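Local coordinates for coenzyme F420-dependent N(5),N(10)-methenyltetrahydromethanopterin reductase-related protein (PDB 6HUZ), which binds the iron-guanylylpyridinol cofactor and, as HmdII, a bacterial paralogue of [Fe]-hydrogenase, uses tetrahydrofolate derivatives as substrates, at residues T4-G9 / T73-A78; V95-A100 / C117-L122; V123-L128 / I140-M145. One frame throughout, in Å; residues are numbered along the deposited sequence. Where two conformers were deposited one is given.

Interaction 1: residues T4-G9 / T73-A78. With FE9 (iron-guanylyl pyridinol cofactor), chain B.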
loop_
_atom_site.group_PDB
_atom_site.type_symbol
_atom_site.label_atom_id
_atom_site.label_comp_id
_atom_site.label_asym_id
_atom_site.label_seq_id
_atom_site.Cartn_x
_atom_site.Cartn_y
_atom_site.Cartn_z
ATOM N N THR A 4 19.762 15.991 -26.492
ATOM C CA THR A 4 20.840 16.283 -25.560
ATOM C C THR A 4 20.555 15.467 -24.304
ATOM O O THR A 4 19.467 15.562 -23.719
ATOM C CB THR A 4 20.951 17.766 -25.184
ATOM O OG1 THR A 4 21.251 18.518 -26.359
ATOM C CG2 THR A 4 22.041 18.019 -24.137
ATOM N N VAL A 5 21.530 14.664 -23.889
ATOM C CA VAL A 5 21.434 13.861 -22.674
ATOM C C VAL A 5 22.280 14.622 -21.700
ATOM O O VAL A 5 23.420 14.974 -22.018
ATOM C CB VAL A 5 21.948 12.421 -22.876
ATOM C CG1 VAL A 5 22.060 11.695 -21.532
ATOM C CG2 VAL A 5 21.022 11.656 -23.838
ATOM N N TYR A 6 21.740 14.902 -20.537
ATOM C CA TYR A 6 22.462 15.639 -19.509
ATOM C C TYR A 6 22.899 14.651 -18.457
ATOM O O TYR A 6 22.044 14.091 -17.811
ATOM C CB TYR A 6 21.548 16.716 -18.915
ATOM C CG TYR A 6 21.441 17.925 -19.821
ATOM C CD1 TYR A 6 22.389 18.936 -19.778
ATOM C CD2 TYR A 6 20.402 18.047 -20.734
ATOM C CE1 TYR A 6 22.327 20.024 -20.646
ATOM C CE2 TYR A 6 20.327 19.137 -21.605
ATOM C CZ TYR A 6 21.271 20.142 -21.529
ATOM O OH TYR A 6 21.201 21.221 -22.387
ATOM N N GLY A 7 24.204 14.424 -18.312
ATOM C CA GLY A 7 24.742 13.484 -17.331
ATOM C C GLY A 7 25.339 12.236 -17.952
ATOM O O GLY A 7 24.671 11.541 -18.703
ATOM N N PHE A 8 26.612 11.943 -17.665
ATOM C CA PHE A 8 27.260 10.758 -18.251
ATOM C C PHE A 8 26.785 9.460 -17.597
ATOM O O PHE A 8 26.616 8.452 -18.287
ATOM C CB PHE A 8 28.794 10.856 -18.092
ATOM C CG PHE A 8 29.576 9.865 -18.928
ATOM C CD1 PHE A 8 29.931 10.162 -20.241
ATOM C CD2 PHE A 8 29.952 8.636 -18.406
ATOM C CE1 PHE A 8 30.674 9.260 -21.008
ATOM C CE2 PHE A 8 30.678 7.728 -19.177
ATOM C CZ PHE A 8 31.044 8.051 -20.473
ATOM N N GLY A 9 26.638 9.508 -16.281
ATOM C CA GLY A 9 26.256 8.391 -15.424
ATOM C C GLY A 9 27.477 8.161 -14.548
ATOM O O GLY A 9 28.593 8.373 -15.021
ATOM N N THR A 73 30.882 20.147 -21.806
ATOM C CA THR A 73 30.710 20.466 -20.378
ATOM C C THR A 73 29.775 21.684 -20.234
ATOM O O THR A 73 29.429 22.059 -19.117
ATOM C CB THR A 73 32.056 20.811 -19.682
ATOM O OG1 THR A 73 32.600 22.007 -20.254
ATOM C CG2 THR A 73 33.071 19.675 -19.755
ATOM N N ASP A 74 29.376 22.293 -21.363
ATOM C CA ASP A 74 28.522 23.480 -21.411
ATOM C C ASP A 74 27.057 23.088 -21.587
ATOM O O ASP A 74 26.630 22.730 -22.687
ATOM C CB ASP A 74 28.998 24.371 -22.579
ATOM C CG ASP A 74 28.497 25.802 -22.554
ATOM O OD1 ASP A 74 27.446 26.055 -21.918
ATOM O OD2 ASP A 74 29.149 26.669 -23.183
ATOM N N ASP A 75 26.292 23.159 -20.502
ATOM C CA ASP A 75 24.872 22.805 -20.488
ATOM C C ASP A 75 24.038 23.773 -21.299
ATOM O O ASP A 75 23.115 23.353 -21.987
ATOM C CB ASP A 75 24.335 22.783 -19.047
ATOM C CG ASP A 75 24.802 21.638 -18.165
ATOM O OD1 ASP A 75 25.431 20.694 -18.691
ATOM O OD2 ASP A 75 24.544 21.692 -16.947
ATOM N N ILE A 76 24.352 25.072 -21.220
ATOM C CA ILE A 76 23.613 26.084 -21.976
ATOM C C ILE A 76 23.838 25.903 -23.477
ATOM O O ILE A 76 22.889 25.943 -24.255
ATOM C CB ILE A 76 23.981 27.518 -21.513
ATOM C CG1 ILE A 76 23.336 27.822 -20.143
ATOM C CG2 ILE A 76 23.534 28.542 -22.567
ATOM C CD1 ILE A 76 23.655 29.202 -19.580
ATOM N N GLU A 77 25.073 25.707 -23.895
ATOM C CA GLU A 77 25.332 25.540 -25.318
ATOM C C GLU A 77 24.722 24.244 -25.810
ATOM O O GLU A 77 24.231 24.191 -26.936
ATOM C CB GLU A 77 26.830 25.610 -25.629
ATOM C CG GLU A 77 27.326 27.031 -25.827
ATOM C CD GLU A 77 26.702 27.755 -27.005
ATOM O OE1 GLU A 77 26.753 27.216 -28.135
ATOM O OE2 GLU A 77 26.161 28.866 -26.797
ATOM N N ALA A 78 24.724 23.207 -24.964
ATOM C CA ALA A 78 24.166 21.908 -25.311
ATOM C C ALA A 78 22.649 21.971 -25.532
ATOM O O ALA A 78 22.105 21.117 -26.226
ATOM C CB ALA A 78 24.470 20.906 -24.203
HETATM O O2 FE9 B . 20.922 4.867 -10.655
HETATM FE FE FE9 B . 18.395 5.152 -12.637
HETATM C C1F FE9 B . 19.518 4.254 -13.772
HETATM O O1F FE9 B . 20.209 3.701 -14.478
HETATM C C2F FE9 B . 17.008 4.127 -13.266
HETATM O O2F FE9 B . 16.159 3.512 -13.686
HETATM C C8 FE9 B . 18.013 6.577 -13.844
HETATM O O18 FE9 B . 17.173 6.489 -14.722
HETATM C C7 FE9 B . 18.785 7.875 -13.678
HETATM C C6 FE9 B . 19.880 7.575 -12.694
HETATM N N1 FE9 B . 19.876 6.307 -12.090
HETATM C C5 FE9 B . 20.919 8.578 -12.409
HETATM C C5M FE9 B . 20.843 9.932 -13.056
HETATM C C4 FE9 B . 21.979 8.231 -11.449
HETATM C C3 FE9 B . 21.965 6.887 -10.807
HETATM C C3M FE9 B . 23.028 6.452 -9.831
HETATM C C2 FE9 B . 20.864 5.923 -11.181
HETATM O O3P FE9 B . 22.879 9.205 -11.142
HETATM P P1 FE9 B . 24.376 9.264 -11.744
HETATM O O1P FE9 B . 24.754 7.949 -12.235
HETATM O O2P FE9 B . 25.360 9.605 -10.506
HETATM O "O5'" FE9 B . 24.344 10.368 -12.892
HETATM C "C5'" FE9 B . 24.235 11.756 -12.617
HETATM C "C4'" FE9 B . 25.155 12.461 -13.608
HETATM O "O4'" FE9 B . 24.967 13.868 -13.515
HETATM C "C1'" FE9 B . 26.219 14.489 -13.773
HETATM C "C2'" FE9 B . 27.212 13.593 -13.064
HETATM O "O2'" FE9 B . 28.565 13.742 -13.517
HETATM C "C3'" FE9 B . 26.637 12.208 -13.335
HETATM O "O3'" FE9 B . 27.225 11.577 -14.473
HETATM N N9A FE9 B . 26.174 15.898 -13.337
HETATM C C4A FE9 B . 25.805 16.856 -14.155
HETATM N N3A FE9 B . 25.483 16.875 -15.469
HETATM C C2A FE9 B . 25.204 18.059 -16.053
HETATM N N2A FE9 B . 24.848 18.028 -17.357
HETATM N N1A FE9 B . 25.244 19.240 -15.408
HETATM C C6A FE9 B . 25.610 19.343 -14.118
HETATM O O6A FE9 B . 25.624 20.438 -13.531
HETATM C C5A FE9 B . 25.901 18.107 -13.390
HETATM N N7A FE9 B . 26.266 17.775 -12.142
HETATM C C8A FE9 B . 26.426 16.426 -12.123
HETATM O O HOH W 1 18.449 4.067 -10.670
#

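Interaction 2: residues V95-A100 / C117-L122. With FE9 (iron-guanylyl pyridinol cofactor), chain B.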
loop_
_atom_site.group_PDB
_atom_site.type_symbol
_atom_site.label_atom_id
_atom_site.label_comp_id
_atom_site.label_asym_id
_atom_site.label_seq_id
_atom_site.Cartn_x
_atom_site.Cartn_y
_atom_site.Cartn_z
ATOM N N VAL A 95 20.470 19.854 -7.979
ATOM C CA VAL A 95 21.259 19.802 -9.221
ATOM C C VAL A 95 20.347 19.760 -10.483
ATOM O O VAL A 95 20.608 20.491 -11.438
ATOM C CB VAL A 95 22.266 18.628 -9.214
ATOM C CG1 VAL A 95 23.070 18.604 -10.505
ATOM C CG2 VAL A 95 23.196 18.702 -8.002
ATOM N N THR A 96 19.294 18.898 -10.465
ATOM C CA THR A 96 18.348 18.756 -11.572
ATOM C C THR A 96 17.585 20.069 -11.785
ATOM O O THR A 96 17.443 20.515 -12.922
ATOM C CB THR A 96 17.415 17.567 -11.323
ATOM O OG1 THR A 96 18.210 16.383 -11.196
ATOM C CG2 THR A 96 16.404 17.372 -12.446
ATOM N N PHE A 97 17.117 20.700 -10.698
ATOM C CA PHE A 97 16.396 21.976 -10.784
ATOM C C PHE A 97 17.267 23.040 -11.423
ATOM O O PHE A 97 16.820 23.790 -12.287
ATOM C CB PHE A 97 16.003 22.463 -9.366
ATOM C CG PHE A 97 14.914 21.690 -8.657
ATOM C CD1 PHE A 97 13.875 21.110 -9.366
ATOM C CD2 PHE A 97 14.893 21.599 -7.274
ATOM C CE1 PHE A 97 12.859 20.425 -8.712
ATOM C CE2 PHE A 97 13.871 20.921 -6.623
ATOM C CZ PHE A 97 12.861 20.332 -7.347
ATOM N N LYS A 98 18.516 23.121 -10.983
ATOM C CA LYS A 98 19.442 24.106 -11.504
ATOM C C LYS A 98 19.605 23.965 -13.015
ATOM O O LYS A 98 19.426 24.939 -13.745
ATOM C CB LYS A 98 20.799 23.969 -10.792
ATOM C CG LYS A 98 21.777 25.105 -11.079
ATOM C CD LYS A 98 23.184 24.593 -11.403
ATOM C CE LYS A 98 23.328 24.212 -12.857
ATOM N NZ LYS A 98 24.570 23.439 -13.121
ATOM N N ILE A 99 19.935 22.751 -13.485
ATOM C CA ILE A 99 20.143 22.495 -14.914
ATOM C C ILE A 99 18.896 22.845 -15.717
ATOM O O ILE A 99 18.996 23.547 -16.725
ATOM C CB ILE A 99 20.578 21.016 -15.153
ATOM C CG1 ILE A 99 21.931 20.718 -14.481
ATOM C CG2 ILE A 99 20.665 20.700 -16.641
ATOM C CD1 ILE A 99 22.095 19.315 -14.033
ATOM N N ALA A 100 17.718 22.349 -15.283
ATOM C CA ALA A 100 16.461 22.615 -15.985
ATOM C C ALA A 100 16.145 24.115 -16.083
ATOM O O ALA A 100 15.695 24.591 -17.121
ATOM C CB ALA A 100 15.330 21.895 -15.284
ATOM N N CYS A 117 14.924 8.435 -13.473
ATOM C CA CYS A 117 14.584 7.948 -12.130
ATOM C C CYS A 117 14.909 8.910 -10.996
ATOM O O CYS A 117 14.391 8.711 -9.916
ATOM C CB CYS A 117 15.257 6.603 -11.870
ATOM S SG CYS A 117 16.998 6.750 -11.343
ATOM N N THR A 118 15.792 9.900 -11.194
ATOM C CA THR A 118 16.168 10.807 -10.105
ATOM C C THR A 118 15.266 12.018 -9.845
ATOM O O THR A 118 15.574 12.800 -8.938
ATOM C CB THR A 118 17.596 11.324 -10.380
ATOM O OG1 THR A 118 17.607 11.951 -11.671
ATOM C CG2 THR A 118 18.635 10.195 -10.329
ATOM N N MET A 119 14.201 12.221 -10.615
ATOM C CA MET A 119 13.353 13.387 -10.383
ATOM C C MET A 119 11.977 13.166 -10.930
ATOM O O MET A 119 11.863 12.794 -12.094
ATOM C CB MET A 119 13.979 14.614 -11.083
ATOM C CG MET A 119 13.129 15.882 -11.014
ATOM S SD MET A 119 12.584 16.253 -9.329
ATOM C CE MET A 119 14.093 16.929 -8.673
ATOM N N SER A 120 10.916 13.386 -10.110
ATOM C CA SER A 120 9.562 13.238 -10.623
ATOM C C SER A 120 9.317 14.372 -11.627
ATOM O O SER A 120 9.679 15.526 -11.352
ATOM C CB SER A 120 8.545 13.345 -9.496
ATOM O OG SER A 120 7.286 13.726 -10.019
ATOM N N ILE A 121 8.716 14.057 -12.786
ATOM C CA ILE A 121 8.448 15.086 -13.787
ATOM C C ILE A 121 7.442 16.105 -13.257
ATOM O O ILE A 121 7.515 17.290 -13.644
ATOM C CB ILE A 121 8.002 14.499 -15.165
ATOM C CG1 ILE A 121 8.057 15.593 -16.264
ATOM C CG2 ILE A 121 6.580 13.891 -15.114
ATOM C CD1 ILE A 121 9.467 16.337 -16.547
ATOM N N LEU A 122 6.512 15.651 -12.386
ATOM C CA LEU A 122 5.491 16.516 -11.809
ATOM C C LEU A 122 6.119 17.489 -10.840
ATOM O O LEU A 122 5.736 18.658 -10.833
ATOM C CB LEU A 122 4.362 15.705 -11.137
ATOM C CG LEU A 122 3.644 14.708 -12.079
ATOM C CD1 LEU A 122 2.401 14.093 -11.390
ATOM C CD2 LEU A 122 3.218 15.391 -13.401
HETATM O O2 FE9 B . 20.922 4.867 -10.655
HETATM FE FE FE9 B . 18.395 5.152 -12.637
HETATM C C1F FE9 B . 19.518 4.254 -13.772
HETATM O O1F FE9 B . 20.209 3.701 -14.478
HETATM C C2F FE9 B . 17.008 4.127 -13.266
HETATM O O2F FE9 B . 16.159 3.512 -13.686
HETATM C C8 FE9 B . 18.013 6.577 -13.844
HETATM O O18 FE9 B . 17.173 6.489 -14.722
HETATM C C7 FE9 B . 18.785 7.875 -13.678
HETATM C C6 FE9 B . 19.880 7.575 -12.694
HETATM N N1 FE9 B . 19.876 6.307 -12.090
HETATM C C5 FE9 B . 20.919 8.578 -12.409
HETATM C C5M FE9 B . 20.843 9.932 -13.056
HETATM C C4 FE9 B . 21.979 8.231 -11.449
HETATM C C3 FE9 B . 21.965 6.887 -10.807
HETATM C C3M FE9 B . 23.028 6.452 -9.831
HETATM C C2 FE9 B . 20.864 5.923 -11.181
HETATM O O3P FE9 B . 22.879 9.205 -11.142
HETATM P P1 FE9 B . 24.376 9.264 -11.744
HETATM O O1P FE9 B . 24.754 7.949 -12.235
HETATM O O2P FE9 B . 25.360 9.605 -10.506
HETATM O "O5'" FE9 B . 24.344 10.368 -12.892
HETATM C "C5'" FE9 B . 24.235 11.756 -12.617
HETATM C "C4'" FE9 B . 25.155 12.461 -13.608
HETATM O "O4'" FE9 B . 24.967 13.868 -13.515
HETATM C "C1'" FE9 B . 26.219 14.489 -13.773
HETATM C "C2'" FE9 B . 27.212 13.593 -13.064
HETATM O "O2'" FE9 B . 28.565 13.742 -13.517
HETATM C "C3'" FE9 B . 26.637 12.208 -13.335
HETATM O "O3'" FE9 B . 27.225 11.577 -14.473
HETATM N N9A FE9 B . 26.174 15.898 -13.337
HETATM C C4A FE9 B . 25.805 16.856 -14.155
HETATM N N3A FE9 B . 25.483 16.875 -15.469
HETATM C C2A FE9 B . 25.204 18.059 -16.053
HETATM N N2A FE9 B . 24.848 18.028 -17.357
HETATM N N1A FE9 B . 25.244 19.240 -15.408
HETATM C C6A FE9 B . 25.610 19.343 -14.118
HETATM O O6A FE9 B . 25.624 20.438 -13.531
HETATM C C5A FE9 B . 25.901 18.107 -13.390
HETATM N N7A FE9 B . 26.266 17.775 -12.142
HETATM C C8A FE9 B . 26.426 16.426 -12.123
HETATM O O HOH W 2 17.275 14.848 -9.172
HETATM O O HOH W 1 18.449 4.067 -10.670
#

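Interaction 3: residues V123-L128 / I140-M145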
loop_
_atom_site.group_PDB
_atom_site.type_symbol
_atom_site.label_atom_id
_atom_site.label_comp_id
_atom_site.label_asym_id
_atom_site.label_seq_id
_atom_site.Cartn_x
_atom_site.Cartn_y
_atom_site.Cartn_z
ATOM N N VAL A 123 7.095 17.037 -10.052
ATOM C CA VAL A 123 7.796 17.928 -9.122
ATOM C C VAL A 123 8.556 18.959 -9.938
ATOM O O VAL A 123 8.450 20.156 -9.667
ATOM C CB VAL A 123 8.742 17.150 -8.180
ATOM C CG1 VAL A 123 9.631 18.100 -7.373
ATOM C CG2 VAL A 123 7.948 16.260 -7.256
ATOM N N LEU A 124 9.321 18.522 -10.957
ATOM C CA LEU A 124 10.066 19.460 -11.780
ATOM C C LEU A 124 9.170 20.460 -12.498
ATOM O O LEU A 124 9.476 21.652 -12.514
ATOM C CB LEU A 124 10.934 18.732 -12.816
ATOM C CG LEU A 124 11.765 19.662 -13.724
ATOM C CD1 LEU A 124 12.743 20.469 -12.921
ATOM C CD2 LEU A 124 12.486 18.873 -14.812
ATOM N N ASN A 125 8.082 19.985 -13.105
ATOM C CA ASN A 125 7.155 20.864 -13.833
ATOM C C ASN A 125 6.569 21.952 -12.898
ATOM O O ASN A 125 6.448 23.121 -13.290
ATOM C CB ASN A 125 6.039 20.018 -14.446
ATOM C CG ASN A 125 4.966 20.865 -15.076
ATOM O OD1 ASN A 125 3.907 21.077 -14.516
ATOM N ND2 ASN A 125 5.231 21.377 -16.244
ATOM N N SER A 126 6.218 21.554 -11.661
ATOM C CA SER A 126 5.659 22.460 -10.651
ATOM C C SER A 126 6.707 23.506 -10.263
ATOM O O SER A 126 6.418 24.702 -10.235
ATOM C CB SER A 126 5.193 21.666 -9.427
ATOM O OG SER A 126 4.562 22.478 -8.448
ATOM N N TYR A 127 7.923 23.061 -9.978
ATOM C CA TYR A 127 9.013 23.960 -9.598
ATOM C C TYR A 127 9.280 25.030 -10.671
ATOM O O TYR A 127 9.611 26.176 -10.346
ATOM C CB TYR A 127 10.307 23.147 -9.419
ATOM C CG TYR A 127 11.514 24.013 -9.130
ATOM C CD1 TYR A 127 11.726 24.544 -7.863
ATOM C CD2 TYR A 127 12.423 24.327 -10.127
ATOM C CE1 TYR A 127 12.827 25.347 -7.592
ATOM C CE2 TYR A 127 13.532 25.127 -9.868
ATOM C CZ TYR A 127 13.728 25.638 -8.598
ATOM O OH TYR A 127 14.814 26.430 -8.327
ATOM N N LEU A 128 9.156 24.668 -11.950
ATOM C CA LEU A 128 9.444 25.623 -13.016
ATOM C C LEU A 128 8.305 26.558 -13.448
ATOM O O LEU A 128 8.506 27.310 -14.383
ATOM C CB LEU A 128 9.979 24.851 -14.232
ATOM C CG LEU A 128 11.324 24.150 -14.017
ATOM C CD1 LEU A 128 11.655 23.267 -15.193
ATOM C CD2 LEU A 128 12.454 25.161 -13.788
ATOM N N ILE A 140 7.199 24.688 -24.006
ATOM C CA ILE A 140 8.020 23.573 -23.559
ATOM C C ILE A 140 7.192 22.478 -22.920
ATOM O O ILE A 140 6.349 22.746 -22.060
ATOM C CB ILE A 140 9.163 24.036 -22.626
ATOM C CG1 ILE A 140 10.132 24.951 -23.434
ATOM C CG2 ILE A 140 9.892 22.823 -22.036
ATOM C CD1 ILE A 140 11.527 24.971 -22.961
ATOM N N GLY A 141 7.463 21.247 -23.355
ATOM C CA GLY A 141 6.800 20.055 -22.862
ATOM C C GLY A 141 7.577 19.367 -21.762
ATOM O O GLY A 141 8.794 19.489 -21.676
ATOM N N PHE A 142 6.871 18.638 -20.904
ATOM C CA PHE A 142 7.473 17.909 -19.778
ATOM C C PHE A 142 7.034 16.480 -19.787
ATOM O O PHE A 142 5.844 16.215 -19.786
ATOM C CB PHE A 142 7.068 18.547 -18.446
ATOM C CG PHE A 142 7.705 19.901 -18.317
ATOM C CD1 PHE A 142 7.095 21.023 -18.847
ATOM C CD2 PHE A 142 8.948 20.046 -17.720
ATOM C CE1 PHE A 142 7.685 22.265 -18.732
ATOM C CE2 PHE A 142 9.538 21.286 -17.624
ATOM C CZ PHE A 142 8.906 22.387 -18.134
ATOM N N SER A 143 7.981 15.551 -19.797
ATOM C CA SER A 143 7.667 14.122 -19.806
ATOM C C SER A 143 8.865 13.369 -19.248
ATOM O O SER A 143 9.625 13.951 -18.473
ATOM C CB SER A 143 7.342 13.665 -21.222
ATOM O OG SER A 143 6.935 12.309 -21.277
ATOM N N THR A 144 9.037 12.088 -19.603
ATOM C CA THR A 144 10.134 11.285 -19.065
ATOM C C THR A 144 10.682 10.305 -20.075
ATOM O O THR A 144 10.014 9.929 -21.032
ATOM C CB THR A 144 9.656 10.363 -17.831
ATOM O OG1 THR A 144 8.714 9.349 -18.246
ATOM C CG2 THR A 144 9.032 11.138 -16.666
ATOM N N MET A 145 11.919 9.866 -19.828
ATOM C CA MET A 145 12.568 8.838 -20.622
ATOM C C MET A 145 13.173 7.985 -19.518
ATOM O O MET A 145 14.382 7.842 -19.417
ATOM C CB MET A 145 13.603 9.407 -21.611
ATOM C CG MET A 145 12.954 9.929 -22.915
ATOM S SD MET A 145 12.113 8.713 -23.968
ATOM C CE MET A 145 13.444 7.848 -24.632
#

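Interaction 1: residues T4-G9 / T73-A78
Y6 reaches across to the start of the short helix after T73, and its hydroxyl gives a hydrogen bond to the D75 carbonyl, OH to O 2.9 Å, arriving in the carbonyl plane. Two residues earlier, T4 makes the companion bond, OG1 to A78 O at 2.7 Å, tilted 33° out of that carbonyl's plane. Between the two bonds the CB of A78 packs against T4 CG2 at 3.8 Å and touches the Y6 hydroxyl. T4 OG1 is anti to the carbonyl carbon (chi1 -63°), which leaves CG2 anti to the nitrogen and over one face of the Y6 ring, toward the rim. With a phenylalanine here the hydroxyl bond to D75 O would be gone, and the first helical turn would probably be held less firmly against the strand.

The D75 carboxylate stands almost perpendicular to the Y6 ring and reads the cofactor's guanine with both oxygens: OD2 takes N1A at 3.0 Å, nearly straight, while OD1 takes the amino N2A at 3.0 Å and a second bond from S49 OG. N2A also lies at the edge of the Y6 ring. G9 N donates to the ribose O3' at 2.8 Å, and a side chain at G7 would probably be crowded by the sugar's C4' and by the carbonyl before it.

At the helix start D74 is the N-cap, its OD1 accepting from E77 N. Strand 2-6 pairs with 45-49 and 84-87 in the Rossmann-like parallel sheet, the loop after it runs along the cofactor's ribose, and I99 and I103 of helix 95-103 rest on Y6.

Interaction 2: residues V95-A100 / C117-L122
M119 doubles back on itself to set its terminal methyl against the F97 ring, with the sulfur held obliquely off to the side. CE lies 4.1 Å from the centroid of the F97 ring, off-centre and 29° from the normal, a CH-pi contact, and the sulfur makes this a Met-aromatic pair as well. The two side chains cross at about a right angle; bends at chi2 (50°) and chi3 (77°) swing the methyl round to the ring. Nearer the backbone, CB and CG of M119 run antiparallel past T96, whose CG2 is 3.9 Å from M119 CG.

T96 OG1 is bonded to the T89 hydroxyl and also, at 2.7 Å, to a water that donates to the T118 carbonyl oxygen, while T89 O takes the T118 hydroxyl.

Each segment also carries part of the cofactor site. C117 SG is a ligand of the iron at 2.5 Å, and C117 N donates to the acyl oxygen O18 at 3.2 Å in a nearly straight bond. T118 CG2 packs on C5 of the pyridinol. At the far end of the cofactor I99 CD1 lies against the guanine, and K98 NZ makes a weak bond to O6A. F97 also stacks on Y127 of helix 121-127, whose N-cap is S120.

An apolar methionine-aromatic contact thus joins helix 95-103 to the loop after the metal ligand, a water links T96 OG1 to the T118 carbonyl, and T89 takes both hydroxyls, consistent with the C117 sulfur and the guanine side of the site being packed together.

Interaction 3: residues V123-L128 / I140-M145
N125 brings its amide nitrogen over one face of the F142 ring, with ND2 only 3.2 Å from F142 CD1 and 3.5 Å from F142 CG. The amide plane stands 71° from the ring plane, so the group meets the face with its nitrogen end instead of lying flat on it. The side chain gets there from an extended start, CG anti to the backbone nitrogen at chi1 174°, which carries it out from the helix and across the ring at about a right angle.

L128 takes the other end of the same ring. Its CD1 is 3.8 Å from F142 CE2 and slightly farther from F142 CZ, approaching obliquely. L128 is the first residue to leave the helix, with its backbone nitrogen still bonded to L124 O at 3.1 Å, and it is also the N-cap position of helix 129-135. The phenylalanine points from the strand toward the helix, so N125 and L128, one turn apart, touch it together.

Around this, L124 goes into the sheet against I113 and T115, and L128 also touches A100 of helix 95-103. On the strand, S143 packs on I177 and L180 of helix 174-186, while backbone bonds to A111, I113 and T115 hold the strand to its parallel neighbour, 112-115. Helix 121-127 thus belongs to the beta-alpha-beta crossover that leads to the outermost strand, within this chain, of the six-stranded sheet.

Chemically, an aromatic ring is gripped by a leucine methyl and by an amide nitrogen set over its pi face. The latter is consistent with a weak attraction between the amide's positive end and the ring's electrons, so a polar side chain can be accommodated at a largely apolar helix-to-sheet seam.

How the interactions relate
The three contacts follow one another along the cofactor-binding domain. Interactions 1 and 2, centres 14 Å apart, share one cofactor: interaction 1 takes guanine and ribose, while interaction 2 ligates the iron through C117, which also lines the methenyltetrahydrofolate pocket, and touches the guanine from helix 95-103. They meet where I99 CG1 lies 3.7 Å from D75 OD2, so that helix backs the carboxylate of interaction 1. Interaction 3 lies closer to interaction 2, about 8 Å between centres. They share helix 121-127, and the F97 and Y127 rings meet at 3.6 Å between F97 CD1 and Y127 CD2. Interactions 1 and 3 stand about 17 Å apart, centre to centre; they share the central sheet, and helix 95-103 touches both.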